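Local coordinates for DNA endonuclease I-CeuI (Chlamydomonas eugametos, PDB 2EX5), which cuts DNA as a homodimeric, magnesium-dependent homing endonuclease of the LAGLIDADG family, making a staggered break near an intron insertion site at a degenerate 17-19 base-pair target, at residues S51-A56 with E138-A143; A63-S68 with K151-F156; D82-V87 with V120-N125. The protein carries 1 engineered substitution. All blocks are in the same frame, centred on the assembly; numbering follows the deposited sequence.

Interaction 1: S51-A56 with E138-A143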
loop_
_atom_site.group_PDB
_atom_site.type_symbol
_atom_site.label_atom_id
_atom_site.label_comp_id
_atom_site.label_asym_id
_atom_site.label_seq_id
_atom_site.Cartn_x
_atom_site.Cartn_y
_atom_site.Cartn_z
ATOM N N SER C 51 -9.671 2.776 14.501
ATOM C CA SER C 51 -9.870 2.360 13.147
ATOM C C SER C 51 -9.471 3.460 12.135
ATOM O O SER C 51 -9.124 3.150 11.017
ATOM C CB SER C 51 -11.256 1.741 12.940
ATOM O OG SER C 51 -12.154 2.753 13.065
ATOM N N LYS C 52 -9.469 4.717 12.589
ATOM C CA LYS C 52 -8.919 5.865 11.951
ATOM C C LYS C 52 -7.390 5.905 11.800
ATOM O O LYS C 52 -6.837 6.362 10.737
ATOM C CB LYS C 52 -9.368 7.074 12.708
ATOM C CG LYS C 52 -10.862 7.302 12.527
ATOM C CD LYS C 52 -11.190 8.759 12.539
ATOM C CE LYS C 52 -12.236 9.121 13.556
ATOM N NZ LYS C 52 -11.636 8.634 14.775
ATOM N N LEU C 53 -6.704 5.458 12.852
ATOM C CA LEU C 53 -5.259 5.368 12.816
ATOM C C LEU C 53 -4.858 4.275 11.844
ATOM O O LEU C 53 -3.846 4.388 11.258
ATOM C CB LEU C 53 -4.643 5.089 14.226
ATOM C CG LEU C 53 -4.054 6.092 15.240
ATOM C CD1 LEU C 53 -4.103 7.508 14.879
ATOM C CD2 LEU C 53 -4.543 5.927 16.769
ATOM N N PHE C 54 -5.602 3.170 11.812
ATOM C CA PHE C 54 -5.404 2.048 10.892
ATOM C C PHE C 54 -5.682 2.575 9.439
ATOM O O PHE C 54 -4.912 2.320 8.546
ATOM C CB PHE C 54 -6.326 0.852 11.237
ATOM C CG PHE C 54 -6.231 -0.355 10.231
ATOM C CD1 PHE C 54 -5.361 -1.415 10.470
ATOM C CD2 PHE C 54 -6.975 -0.372 9.059
ATOM C CE1 PHE C 54 -5.258 -2.520 9.583
ATOM C CE2 PHE C 54 -6.856 -1.413 8.182
ATOM C CZ PHE C 54 -6.016 -2.482 8.446
ATOM N N LEU C 55 -6.722 3.378 9.226
ATOM C CA LEU C 55 -6.953 3.861 7.927
ATOM C C LEU C 55 -5.809 4.823 7.538
ATOM O O LEU C 55 -5.430 4.829 6.388
ATOM C CB LEU C 55 -8.287 4.536 7.856
ATOM C CG LEU C 55 -8.758 5.328 6.618
ATOM C CD1 LEU C 55 -8.883 4.307 5.401
ATOM C CD2 LEU C 55 -10.057 6.080 6.878
ATOM N N ALA C 56 -5.269 5.628 8.473
ATOM C CA ALA C 56 -4.151 6.530 8.189
ATOM C C ALA C 56 -2.997 5.752 7.585
ATOM O O ALA C 56 -2.505 6.141 6.540
ATOM C CB ALA C 56 -3.698 7.339 9.393
ATOM N N GLU C 138 -4.223 15.654 8.292
ATOM C CA GLU C 138 -3.616 16.490 9.334
ATOM C C GLU C 138 -3.748 15.866 10.747
ATOM O O GLU C 138 -2.796 15.839 11.536
ATOM C CB GLU C 138 -4.188 17.939 9.242
ATOM C CG GLU C 138 -3.393 18.687 8.126
ATOM C CD GLU C 138 -3.727 20.139 7.799
ATOM O OE1 GLU C 138 -2.802 20.790 7.232
ATOM O OE2 GLU C 138 -4.885 20.605 7.994
ATOM N N GLN C 139 -4.899 15.296 11.043
ATOM C CA GLN C 139 -5.156 14.814 12.394
ATOM C C GLN C 139 -4.516 13.449 12.560
ATOM O O GLN C 139 -3.942 13.200 13.613
ATOM C CB GLN C 139 -6.673 14.785 12.643
ATOM C CG GLN C 139 -7.215 15.024 14.045
ATOM C CD GLN C 139 -7.630 13.738 14.665
ATOM O OE1 GLN C 139 -8.765 13.558 15.158
ATOM N NE2 GLN C 139 -6.710 12.791 14.634
ATOM N N TYR C 140 -4.642 12.561 11.546
ATOM C CA TYR C 140 -4.130 11.172 11.679
ATOM C C TYR C 140 -2.966 10.725 10.876
ATOM O O TYR C 140 -2.363 9.780 11.260
ATOM C CB TYR C 140 -5.225 10.107 11.477
ATOM C CG TYR C 140 -6.377 10.309 12.371
ATOM C CD1 TYR C 140 -7.471 11.122 11.979
ATOM C CD2 TYR C 140 -6.357 9.735 13.681
ATOM C CE1 TYR C 140 -8.545 11.334 12.897
ATOM C CE2 TYR C 140 -7.375 9.955 14.570
ATOM C CZ TYR C 140 -8.448 10.730 14.181
ATOM O OH TYR C 140 -9.421 10.838 15.091
ATOM N N VAL C 141 -2.761 11.260 9.673
ATOM C CA VAL C 141 -1.659 10.764 8.789
ATOM C C VAL C 141 -0.319 11.368 9.056
ATOM O O VAL C 141 0.634 10.663 9.213
ATOM C CB VAL C 141 -2.002 10.849 7.188
ATOM C CG1 VAL C 141 -0.907 10.145 6.328
ATOM C CG2 VAL C 141 -3.341 10.139 6.893
ATOM N N VAL C 142 -0.225 12.697 9.028
ATOM C CA VAL C 142 1.039 13.347 8.752
ATOM C C VAL C 142 2.156 13.104 9.801
ATOM O O VAL C 142 3.365 13.180 9.462
ATOM C CB VAL C 142 0.850 14.874 8.640
ATOM C CG1 VAL C 142 2.249 15.524 8.880
ATOM C CG2 VAL C 142 0.241 15.316 7.266
ATOM N N ALA C 143 1.764 12.788 11.040
ATOM C CA ALA C 143 2.695 12.531 12.146
ATOM C C ALA C 143 3.560 11.319 11.860
ATOM O O ALA C 143 4.763 11.267 12.171
ATOM C CB ALA C 143 1.893 12.346 13.490
#
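Tyr140 presents one face of its ring to Lys52 and an edge to Leu53, so two successive residues of helix 49-62 embrace a single aromatic side chain. Lys52 CB sits over the ring centre, 4.0 Å from the Tyr140 centroid and only 12° off the ring normal, a CH-pi contact. From there the lysine chain, bent at each of its outer torsions, climbs along the same ring, and Lys52 NZ donates a hydrogen bond of 3.1 Å to Tyr140 OH. In the ring plane, Leu53 CD1 comes within 3.4 Å of Tyr140 CD2; that leucine is nearly eclipsed about its second torsion (chi2 2°), which may mean that its methyls are less surely placed, and the short approach with them. The close-packed part lies one turn further on. The methyl of Ala56 fits against the backbone of segment 138-143, with CB 3.4 Å from Tyr140 O, and it also meets Tyr140 CB and, at 3.8 Å, Val141 CG2. At this small side chain the backbones come close, the CA atoms of Ala56 and Val141 being 4.9 Å apart. Toward the ring's hydroxyl end the contact opens: Lys52, Leu53 and Tyr140 are each partly exposed, and the amine-hydroxyl bond lies on this side. Lys52 NZ has a further, weak bond to Thr48 O, while Phe136 packs beside Tyr140. Ala56 also touches Phe54 of the second subunit. Segment 51-56 lies on the LAGLIDADG helix of this family, which pairs the subunits and leads down to the metal-binding Gly61 and Glu62.

Interaction 2: A63-S68 with K151-F156. With nucleotides of chain B.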
loop_
_atom_site.group_PDB
_atom_site.type_symbol
_atom_site.label_atom_id
_atom_site.label_comp_id
_atom_site.label_asym_id
_atom_site.label_seq_id
_atom_site.Cartn_x
_atom_site.Cartn_y
_atom_site.Cartn_z
ATOM N N ALA C 63 -3.370 5.384 -1.086
ATOM C CA ALA C 63 -4.139 6.593 -1.451
ATOM C C ALA C 63 -3.206 7.532 -2.216
ATOM O O ALA C 63 -1.985 7.390 -2.187
ATOM C CB ALA C 63 -4.615 7.279 -0.175
ATOM N N SER C 64 -3.783 8.512 -2.892
ATOM C CA SER C 64 -3.041 9.343 -3.745
ATOM C C SER C 64 -3.764 10.615 -3.695
ATOM O O SER C 64 -4.961 10.632 -3.841
ATOM C CB SER C 64 -3.051 8.806 -5.161
ATOM O OG SER C 64 -2.391 9.781 -5.952
ATOM N N LEU C 65 -3.032 11.697 -3.454
ATOM C CA LEU C 65 -3.534 13.018 -3.627
ATOM C C LEU C 65 -2.863 13.572 -4.871
ATOM O O LEU C 65 -1.595 13.738 -4.902
ATOM C CB LEU C 65 -3.113 13.886 -2.392
ATOM C CG LEU C 65 -3.877 13.627 -1.070
ATOM C CD1 LEU C 65 -3.073 14.232 0.084
ATOM C CD2 LEU C 65 -5.249 14.227 -1.100
ATOM N N ASN C 66 -3.647 13.933 -5.898
ATOM C CA ASN C 66 -2.944 14.259 -7.140
ATOM C C ASN C 66 -3.546 15.440 -7.854
ATOM O O ASN C 66 -4.671 15.855 -7.542
ATOM C CB ASN C 66 -2.794 13.007 -7.998
ATOM C CG ASN C 66 -4.170 12.380 -8.358
ATOM O OD1 ASN C 66 -4.493 11.245 -7.905
ATOM N ND2 ASN C 66 -4.926 13.089 -9.182
ATOM N N ILE C 67 -2.791 16.053 -8.746
ATOM C CA ILE C 67 -3.241 17.230 -9.422
ATOM C C ILE C 67 -2.969 17.028 -10.857
ATOM O O ILE C 67 -1.793 16.809 -11.303
ATOM C CB ILE C 67 -2.473 18.568 -8.869
ATOM C CG1 ILE C 67 -2.855 18.862 -7.393
ATOM C CG2 ILE C 67 -2.839 19.854 -9.777
ATOM C CD1 ILE C 67 -1.804 19.623 -6.648
ATOM N N SER C 68 -4.021 17.145 -11.634
ATOM C CA SER C 68 -3.907 17.019 -13.049
ATOM C C SER C 68 -4.067 18.354 -13.812
ATOM O O SER C 68 -4.825 19.238 -13.379
ATOM C CB SER C 68 -4.881 15.936 -13.462
ATOM O OG SER C 68 -5.010 16.045 -14.851
ATOM N N LYS C 151 4.750 16.785 2.570
ATOM C CA LYS C 151 4.805 17.949 1.658
ATOM C C LYS C 151 3.691 17.907 0.580
ATOM O O LYS C 151 3.201 18.943 0.174
ATOM C CB LYS C 151 6.217 18.002 1.012
ATOM C CG LYS C 151 6.323 18.803 -0.237
ATOM C CD LYS C 151 7.697 18.440 -0.934
ATOM C CE LYS C 151 7.667 17.033 -1.769
ATOM N NZ LYS C 151 8.944 16.865 -2.668
ATOM N N ARG C 152 3.290 16.724 0.104
ATOM C CA ARG C 152 2.178 16.655 -0.908
ATOM C C ARG C 152 0.899 17.127 -0.254
ATOM O O ARG C 152 0.132 17.884 -0.797
ATOM C CB ARG C 152 1.983 15.238 -1.425
ATOM C CG ARG C 152 3.093 14.759 -2.284
ATOM C CD ARG C 152 2.801 13.374 -2.868
ATOM N NE ARG C 152 1.786 13.405 -3.906
ATOM C CZ ARG C 152 1.990 13.689 -5.207
ATOM N NH1 ARG C 152 0.980 13.646 -6.079
ATOM N NH2 ARG C 152 3.192 14.008 -5.645
ATOM N N VAL C 153 0.685 16.716 0.974
ATOM C CA VAL C 153 -0.459 17.262 1.751
ATOM C C VAL C 153 -0.426 18.798 1.842
ATOM O O VAL C 153 -1.501 19.465 1.689
ATOM C CB VAL C 153 -0.589 16.608 3.223
ATOM C CG1 VAL C 153 -1.604 17.403 4.108
ATOM C CG2 VAL C 153 -1.018 15.079 3.110
ATOM N N ALA C 154 0.764 19.400 2.086
ATOM C CA ALA C 154 0.761 20.846 2.326
ATOM C C ALA C 154 0.478 21.518 0.989
ATOM O O ALA C 154 -0.239 22.503 0.851
ATOM C CB ALA C 154 2.172 21.318 2.885
ATOM N N ASN C 155 1.093 21.002 -0.026
ATOM C CA ASN C 155 0.902 21.571 -1.376
ATOM C C ASN C 155 -0.504 21.380 -1.962
ATOM O O ASN C 155 -1.004 22.294 -2.615
ATOM C CB ASN C 155 1.845 20.787 -2.311
ATOM C CG ASN C 155 3.202 21.391 -2.362
ATOM O OD1 ASN C 155 4.184 20.707 -2.653
ATOM N ND2 ASN C 155 3.272 22.641 -2.053
ATOM N N PHE C 156 -1.108 20.193 -1.782
ATOM C CA PHE C 156 -2.532 20.020 -2.069
ATOM C C PHE C 156 -3.369 21.068 -1.408
ATOM O O PHE C 156 -4.233 21.762 -2.015
ATOM C CB PHE C 156 -2.968 18.589 -1.584
ATOM C CG PHE C 156 -4.118 18.011 -2.346
ATOM C CD1 PHE C 156 -5.434 18.158 -1.901
ATOM C CD2 PHE C 156 -3.901 17.336 -3.502
ATOM C CE1 PHE C 156 -6.477 17.567 -2.572
ATOM C CE2 PHE C 156 -4.958 16.758 -4.196
ATOM C CZ PHE C 156 -6.197 16.846 -3.744
ATOM P P DA B 17 1.042 8.119 -6.076
ATOM O OP1 DA B 17 2.478 8.361 -5.875
ATOM O OP2 DA B 17 0.024 8.774 -5.194
ATOM O "O5'" DA B 17 0.561 8.573 -7.553
ATOM C "C5'" DA B 17 1.380 8.208 -8.764
ATOM C "C4'" DA B 17 0.736 8.859 -9.988
ATOM O "O4'" DA B 17 -0.462 8.046 -10.264
ATOM C "C3'" DA B 17 0.202 10.238 -9.733
ATOM O "O3'" DA B 17 0.671 11.044 -10.776
ATOM C "C2'" DA B 17 -1.364 10.023 -9.794
ATOM C "C1'" DA B 17 -1.506 8.825 -10.702
ATOM N N9 DA B 17 -2.815 8.104 -10.754
ATOM C C8 DA B 17 -3.795 7.909 -9.758
ATOM N N7 DA B 17 -4.820 7.227 -10.177
ATOM C C5 DA B 17 -4.559 6.981 -11.549
ATOM C C6 DA B 17 -5.261 6.328 -12.610
ATOM N N6 DA B 17 -6.475 5.768 -12.531
ATOM N N1 DA B 17 -4.665 6.266 -13.834
ATOM C C2 DA B 17 -3.443 6.839 -14.012
ATOM N N3 DA B 17 -2.651 7.453 -13.093
ATOM C C4 DA B 17 -3.300 7.503 -11.884
ATOM P P DC B 18 0.584 12.631 -10.831
ATOM O OP1 DC B 18 1.572 13.071 -11.827
ATOM O OP2 DC B 18 0.742 13.067 -9.439
ATOM O "O5'" DC B 18 -0.881 13.165 -11.152
ATOM C "C5'" DC B 18 -1.535 13.599 -12.395
ATOM C "C4'" DC B 18 -1.575 12.524 -13.486
ATOM O "O4'" DC B 18 -2.257 11.354 -12.994
ATOM C "C3'" DC B 18 -2.374 12.884 -14.732
ATOM O "O3'" DC B 18 -1.485 13.518 -15.650
ATOM C "C2'" DC B 18 -2.956 11.561 -15.290
ATOM C "C1'" DC B 18 -3.093 10.792 -13.992
ATOM N N1 DC B 18 -4.487 10.514 -13.321
ATOM C C2 DC B 18 -5.338 9.700 -14.041
ATOM O O2 DC B 18 -4.889 9.430 -15.136
ATOM N N3 DC B 18 -6.573 9.289 -13.552
ATOM C C4 DC B 18 -6.896 9.675 -12.322
ATOM N N4 DC B 18 -8.101 9.271 -11.905
ATOM C C5 DC B 18 -6.057 10.532 -11.536
ATOM C C6 DC B 18 -4.846 10.953 -12.063
ATOM P P DC B 19 -2.025 14.595 -16.693
ATOM O OP1 DC B 19 -0.816 14.889 -17.523
ATOM O OP2 DC B 19 -2.471 15.804 -15.894
ATOM O "O5'" DC B 19 -3.176 14.011 -17.569
ATOM C "C5'" DC B 19 -2.968 12.816 -18.285
ATOM C "C4'" DC B 19 -4.147 12.684 -19.253
ATOM O "O4'" DC B 19 -5.230 12.033 -18.529
ATOM C "C3'" DC B 19 -4.740 13.993 -19.727
ATOM O "O3'" DC B 19 -4.868 13.789 -21.152
ATOM C "C2'" DC B 19 -6.097 14.126 -18.970
ATOM C "C1'" DC B 19 -6.465 12.671 -18.618
ATOM N N1 DC B 19 -7.120 12.427 -17.225
ATOM C C2 DC B 19 -8.313 11.755 -17.178
ATOM O O2 DC B 19 -8.853 11.420 -18.263
ATOM N N3 DC B 19 -8.919 11.568 -15.961
ATOM C C4 DC B 19 -8.412 11.997 -14.823
ATOM N N4 DC B 19 -9.101 11.710 -13.696
ATOM C C5 DC B 19 -7.173 12.677 -14.840
ATOM C C6 DC B 19 -6.593 12.875 -16.044
HETATM O O HOH W 1 0.167 11.356 -2.517
HETATM O O HOH W 2 -0.049 15.253 -8.531
#
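The Phe156 ring receives Leu65 CD2 over the centre of one face, 3.8 Å from its centroid and 8° off the normal, while Asn66 O stands at the ring edge, 3.5 Å from Phe156 CE2. The guanidinium of Arg152 is met at its edge by Leu65 O and by OP2 of DC18 of chain B. These two side chains join helix 147-164 to strand 63-71 of the DNA-binding sheet of the LAGLIDADG fold, the helix packing on the side turned from the duplex. Leu65 is the central residue: CB meets Phe156 CD2, CD2 lies on the ring, and CD1 reaches Val153 CG2 at 3.8 Å. The first torsion of Phe156 (chi1 -152°, CG roughly opposite the backbone N) carries the ring across to the strand, where Ile67 CG1 approaches it obliquely and Pro83 of the next strand adds to the packing. Arg152 bends at chi3, bringing NH1 to Leu65 O at 2.8 Å with an N-H...O angle of 154°, the acceptor somewhat out of the guanidinium plane. The same NH1 has only a weak, 3.4 Å bond to OP2 of DC18 of chain B, and NH2 bonds to Met185 O. One buried arginine thereby ties the strand backbone, helix 171-185 and the DNA backbone together, and its charge probably favours the nearby phosphate. Asn66 points away from the helix and lies against DA17 and DC18 of chain B. Two serines grip flanking phosphates: Ser64 OG donates to OP2 of DA17 of chain B at 2.7 Å, and Ser68 OG to OP2 of DC19 of chain B at 2.8 Å.

Interaction 3: D82-V87 with V120-N125. With CA (calcium ion), chain F; nucleotides of chain B; nucleotides of chain A.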
loop_
_atom_site.group_PDB
_atom_site.type_symbol
_atom_site.label_atom_id
_atom_site.label_comp_id
_atom_site.label_asym_id
_atom_site.label_seq_id
_atom_site.Cartn_x
_atom_site.Cartn_y
_atom_site.Cartn_z
ATOM N N ASP C 82 -6.544 20.320 -11.711
ATOM C CA ASP C 82 -7.613 19.608 -11.068
ATOM C C ASP C 82 -7.135 18.658 -10.024
ATOM O O ASP C 82 -6.589 17.654 -10.402
ATOM C CB ASP C 82 -8.432 18.845 -12.108
ATOM C CG ASP C 82 -9.935 18.719 -11.669
ATOM O OD1 ASP C 82 -10.434 19.583 -10.876
ATOM O OD2 ASP C 82 -10.612 17.806 -12.136
ATOM N N PRO C 83 -7.482 18.915 -8.718
ATOM C CA PRO C 83 -7.152 18.058 -7.569
ATOM C C PRO C 83 -8.112 16.844 -7.443
ATOM O O PRO C 83 -9.362 16.947 -7.688
ATOM C CB PRO C 83 -7.328 19.006 -6.363
ATOM C CG PRO C 83 -8.320 19.984 -6.749
ATOM C CD PRO C 83 -8.321 20.053 -8.290
ATOM N N GLU C 84 -7.565 15.739 -7.015
ATOM C CA GLU C 84 -8.347 14.526 -6.809
ATOM C C GLU C 84 -7.671 13.786 -5.660
ATOM O O GLU C 84 -6.474 13.747 -5.595
ATOM C CB GLU C 84 -8.347 13.671 -8.061
ATOM C CG GLU C 84 -9.092 12.269 -7.874
ATOM C CD GLU C 84 -9.322 11.584 -9.172
ATOM O OE1 GLU C 84 -8.774 10.493 -9.342
ATOM O OE2 GLU C 84 -10.004 12.151 -10.098
ATOM N N PHE C 85 -8.454 13.197 -4.756
ATOM C CA PHE C 85 -7.987 12.136 -3.840
ATOM C C PHE C 85 -8.492 10.777 -4.296
ATOM O O PHE C 85 -9.642 10.688 -4.608
ATOM C CB PHE C 85 -8.568 12.479 -2.501
ATOM C CG PHE C 85 -8.473 11.355 -1.474
ATOM C CD1 PHE C 85 -9.584 10.544 -1.185
ATOM C CD2 PHE C 85 -7.314 11.144 -0.805
ATOM C CE1 PHE C 85 -9.473 9.494 -0.239
ATOM C CE2 PHE C 85 -7.196 10.089 0.116
ATOM C CZ PHE C 85 -8.313 9.289 0.410
ATOM N N ASN C 86 -7.724 9.683 -4.272
ATOM C CA ASN C 86 -8.356 8.393 -4.592
ATOM C C ASN C 86 -7.648 7.374 -3.835
ATOM O O ASN C 86 -6.512 7.639 -3.413
ATOM C CB ASN C 86 -8.381 7.951 -6.101
ATOM C CG ASN C 86 -6.993 7.743 -6.739
ATOM O OD1 ASN C 86 -6.709 8.350 -7.730
ATOM N ND2 ASN C 86 -6.158 6.899 -6.192
ATOM N N VAL C 87 -8.281 6.191 -3.746
ATOM C CA VAL C 87 -7.723 4.996 -3.069
ATOM C C VAL C 87 -8.199 3.784 -3.802
ATOM O O VAL C 87 -9.388 3.584 -3.903
ATOM C CB VAL C 87 -8.240 4.831 -1.601
ATOM C CG1 VAL C 87 -7.132 3.978 -0.655
ATOM C CG2 VAL C 87 -8.429 6.119 -1.047
ATOM N N VAL C 120 -11.917 1.640 -6.893
ATOM C CA VAL C 120 -11.249 2.886 -6.629
ATOM C C VAL C 120 -12.259 3.649 -5.879
ATOM O O VAL C 120 -13.404 3.681 -6.284
ATOM C CB VAL C 120 -10.833 3.670 -7.907
ATOM C CG1 VAL C 120 -10.146 4.990 -7.542
ATOM C CG2 VAL C 120 -9.871 2.878 -8.643
ATOM N N LEU C 121 -11.868 4.285 -4.778
ATOM C CA LEU C 121 -12.697 5.246 -4.130
ATOM C C LEU C 121 -12.142 6.640 -4.437
ATOM O O LEU C 121 -10.946 6.889 -4.284
ATOM C CB LEU C 121 -12.737 4.894 -2.604
ATOM C CG LEU C 121 -13.064 5.944 -1.514
ATOM C CD1 LEU C 121 -14.120 6.844 -1.796
ATOM C CD2 LEU C 121 -13.428 5.206 -0.298
ATOM N N THR C 122 -12.996 7.541 -4.879
ATOM C CA THR C 122 -12.624 8.941 -5.322
ATOM C C THR C 122 -13.362 10.026 -4.590
ATOM O O THR C 122 -14.583 9.935 -4.389
ATOM C CB THR C 122 -12.892 9.108 -6.897
ATOM O OG1 THR C 122 -12.226 8.020 -7.612
ATOM C CG2 THR C 122 -12.317 10.380 -7.484
ATOM N N ILE C 123 -12.643 11.043 -4.175
ATOM C CA ILE C 123 -13.226 12.303 -3.807
ATOM C C ILE C 123 -12.565 13.410 -4.585
ATOM O O ILE C 123 -11.331 13.655 -4.418
ATOM C CB ILE C 123 -13.003 12.559 -2.281
ATOM C CG1 ILE C 123 -13.808 11.457 -1.444
ATOM C CG2 ILE C 123 -13.361 14.055 -1.979
ATOM C CD1 ILE C 123 -13.400 11.186 0.020
ATOM N N ASP C 124 -13.364 14.119 -5.395
ATOM C CA ASP C 124 -12.946 15.277 -6.226
ATOM C C ASP C 124 -13.638 16.601 -5.884
ATOM O O ASP C 124 -13.167 17.680 -6.261
ATOM C CB ASP C 124 -13.158 14.954 -7.719
ATOM C CG ASP C 124 -14.616 14.678 -8.077
ATOM O OD1 ASP C 124 -15.491 15.545 -7.944
ATOM O OD2 ASP C 124 -14.875 13.588 -8.617
ATOM N N ASN C 125 -14.746 16.550 -5.133
ATOM C CA ASN C 125 -15.443 17.754 -4.747
ATOM C C ASN C 125 -14.515 18.543 -3.859
ATOM O O ASN C 125 -13.974 18.036 -2.903
ATOM C CB ASN C 125 -16.750 17.444 -4.010
ATOM C CG ASN C 125 -17.408 18.711 -3.463
ATOM O OD1 ASN C 125 -18.244 19.276 -4.094
ATOM N ND2 ASN C 125 -17.002 19.154 -2.298
HETATM CA CA CA F . -12.686 18.321 -10.497
ATOM P P DC B 18 0.584 12.631 -10.831
ATOM O OP1 DC B 18 1.572 13.071 -11.827
ATOM O OP2 DC B 18 0.742 13.067 -9.439
ATOM O "O5'" DC B 18 -0.881 13.165 -11.152
ATOM C "C5'" DC B 18 -1.535 13.599 -12.395
ATOM C "C4'" DC B 18 -1.575 12.524 -13.486
ATOM O "O4'" DC B 18 -2.257 11.354 -12.994
ATOM C "C3'" DC B 18 -2.374 12.884 -14.732
ATOM O "O3'" DC B 18 -1.485 13.518 -15.650
ATOM C "C2'" DC B 18 -2.956 11.561 -15.290
ATOM C "C1'" DC B 18 -3.093 10.792 -13.992
ATOM N N1 DC B 18 -4.487 10.514 -13.321
ATOM C C2 DC B 18 -5.338 9.700 -14.041
ATOM O O2 DC B 18 -4.889 9.430 -15.136
ATOM N N3 DC B 18 -6.573 9.289 -13.552
ATOM C C4 DC B 18 -6.896 9.675 -12.322
ATOM N N4 DC B 18 -8.101 9.271 -11.905
ATOM C C5 DC B 18 -6.057 10.532 -11.536
ATOM C C6 DC B 18 -4.846 10.953 -12.063
ATOM P P DA A 5 -16.252 21.106 -7.413
ATOM O OP1 DA A 5 -16.607 22.261 -6.547
ATOM O OP2 DA A 5 -14.913 20.497 -7.276
ATOM O "O5'" DA A 5 -17.434 20.020 -7.398
ATOM C "C5'" DA A 5 -18.639 20.514 -7.911
ATOM C "C4'" DA A 5 -19.504 19.402 -8.428
ATOM O "O4'" DA A 5 -19.268 19.394 -9.850
ATOM C "C3'" DA A 5 -19.315 17.952 -7.959
ATOM O "O3'" DA A 5 -20.570 17.280 -7.893
ATOM C "C2'" DA A 5 -18.492 17.296 -9.093
ATOM C "C1'" DA A 5 -18.964 18.067 -10.313
ATOM N N9 DA A 5 -18.008 18.301 -11.397
ATOM C C8 DA A 5 -16.844 19.046 -11.346
ATOM N N7 DA A 5 -16.289 19.158 -12.540
ATOM C C5 DA A 5 -17.114 18.486 -13.419
ATOM C C6 DA A 5 -16.991 18.196 -14.817
ATOM N N6 DA A 5 -15.962 18.622 -15.604
ATOM N N1 DA A 5 -18.008 17.512 -15.335
ATOM C C2 DA A 5 -19.006 17.050 -14.540
ATOM N N3 DA A 5 -19.218 17.207 -13.228
ATOM C C4 DA A 5 -18.215 17.950 -12.717
ATOM P P DA A 6 -20.795 15.691 -7.645
ATOM O OP1 DA A 6 -22.215 15.616 -7.204
ATOM O OP2 DA A 6 -19.673 15.294 -6.748
ATOM O "O5'" DA A 6 -20.828 14.731 -8.885
ATOM C "C5'" DA A 6 -21.737 14.835 -9.927
ATOM C "C4'" DA A 6 -20.980 14.064 -10.982
ATOM O "O4'" DA A 6 -19.751 14.770 -11.353
ATOM C "C3'" DA A 6 -20.490 12.669 -10.552
ATOM O "O3'" DA A 6 -21.202 11.676 -11.304
ATOM C "C2'" DA A 6 -18.985 12.668 -10.898
ATOM C "C1'" DA A 6 -18.957 13.713 -12.024
ATOM N N9 DA A 6 -17.634 14.305 -12.415
ATOM C C8 DA A 6 -16.774 14.936 -11.464
ATOM N N7 DA A 6 -15.640 15.437 -11.948
ATOM C C5 DA A 6 -15.838 15.183 -13.358
ATOM C C6 DA A 6 -14.992 15.533 -14.452
ATOM N N6 DA A 6 -13.845 16.196 -14.282
ATOM N N1 DA A 6 -15.409 15.156 -15.672
ATOM C C2 DA A 6 -16.588 14.477 -15.814
ATOM N N3 DA A 6 -17.478 14.106 -14.870
ATOM C C4 DA A 6 -17.021 14.486 -13.646
HETATM O O HOH W 3 -11.389 18.090 -8.319
HETATM O O HOH W 4 -10.263 8.136 -9.798
HETATM O O HOH W 5 -14.959 18.069 -9.321
HETATM O O HOH W 6 -12.804 20.819 -9.462
HETATM O O HOH W 7 -13.488 19.618 -12.361
HETATM O O HOH W 8 -12.858 16.209 -11.301
#
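Val87 and Leu121 exchange two backbone hydrogen bonds, Leu121 N to Val87 O at 2.7 Å and Val87 N to Leu121 O at 2.8 Å. Phe85 and Ile123 form the next hydrogen-bonded pair, with Phe85 N to Ile123 O at 2.9 Å. Between them Asn86 faces Thr122 in a non-hydrogen-bonded pair. Beyond the last bonded pair the strands part, and water 3 sits between Pro83 O and Asp124 O, though its distance to the former is doubtfully short. It is also one of five waters that, with both carboxylate oxygens of Asp82, surround a calcium ion; Asp82 is a ligand of one of the enzyme's magnesium ions, and calcium probably stands in for it here. These are the middle strands of the four-stranded antiparallel LAGLIDADG sheet, one face laid on DNA. On that face Glu84, its CG anti to the backbone N (chi1 176°) and its chain extended, reaches a base: N4 of DC18 of chain B donates to Glu84 OE1 at 2.9 Å, nearly straight at 165°. Water 4 links OE1 to Thr122 OG1, and Thr122 CG2 packs on Glu84 CD at 3.6 Å. On the opposite face Phe85 and Ile123 lie side by side, CD1 to CD1 4.1 Å, packed against Leu129 of helix 126-141 and Phe104 of helix 94-104.

How the interactions relate
Along the chain the six segments run 51-56, 63-68, 82-87, 120-125, 138-143, 151-156: interactions 1 and 2 alternate, and interaction 3 falls between the two halves of each. Interactions 2 and 3 have centres about 10 Å apart and share the sheet, strands 63-71 and 79-90 being neighbours joined by backbone bonds such as Asn66 N to Glu84 O. The centre of interaction 1 lies about 16 Å from that of interaction 2 and about 18 Å from that of interaction 3, at the dimer end; helix 49-62 runs straight into strand 63-71, and Val142 packs on Val153. Together they connect the subunit-pairing helix, the DNA-reading sheet and the helices that back it into one domain.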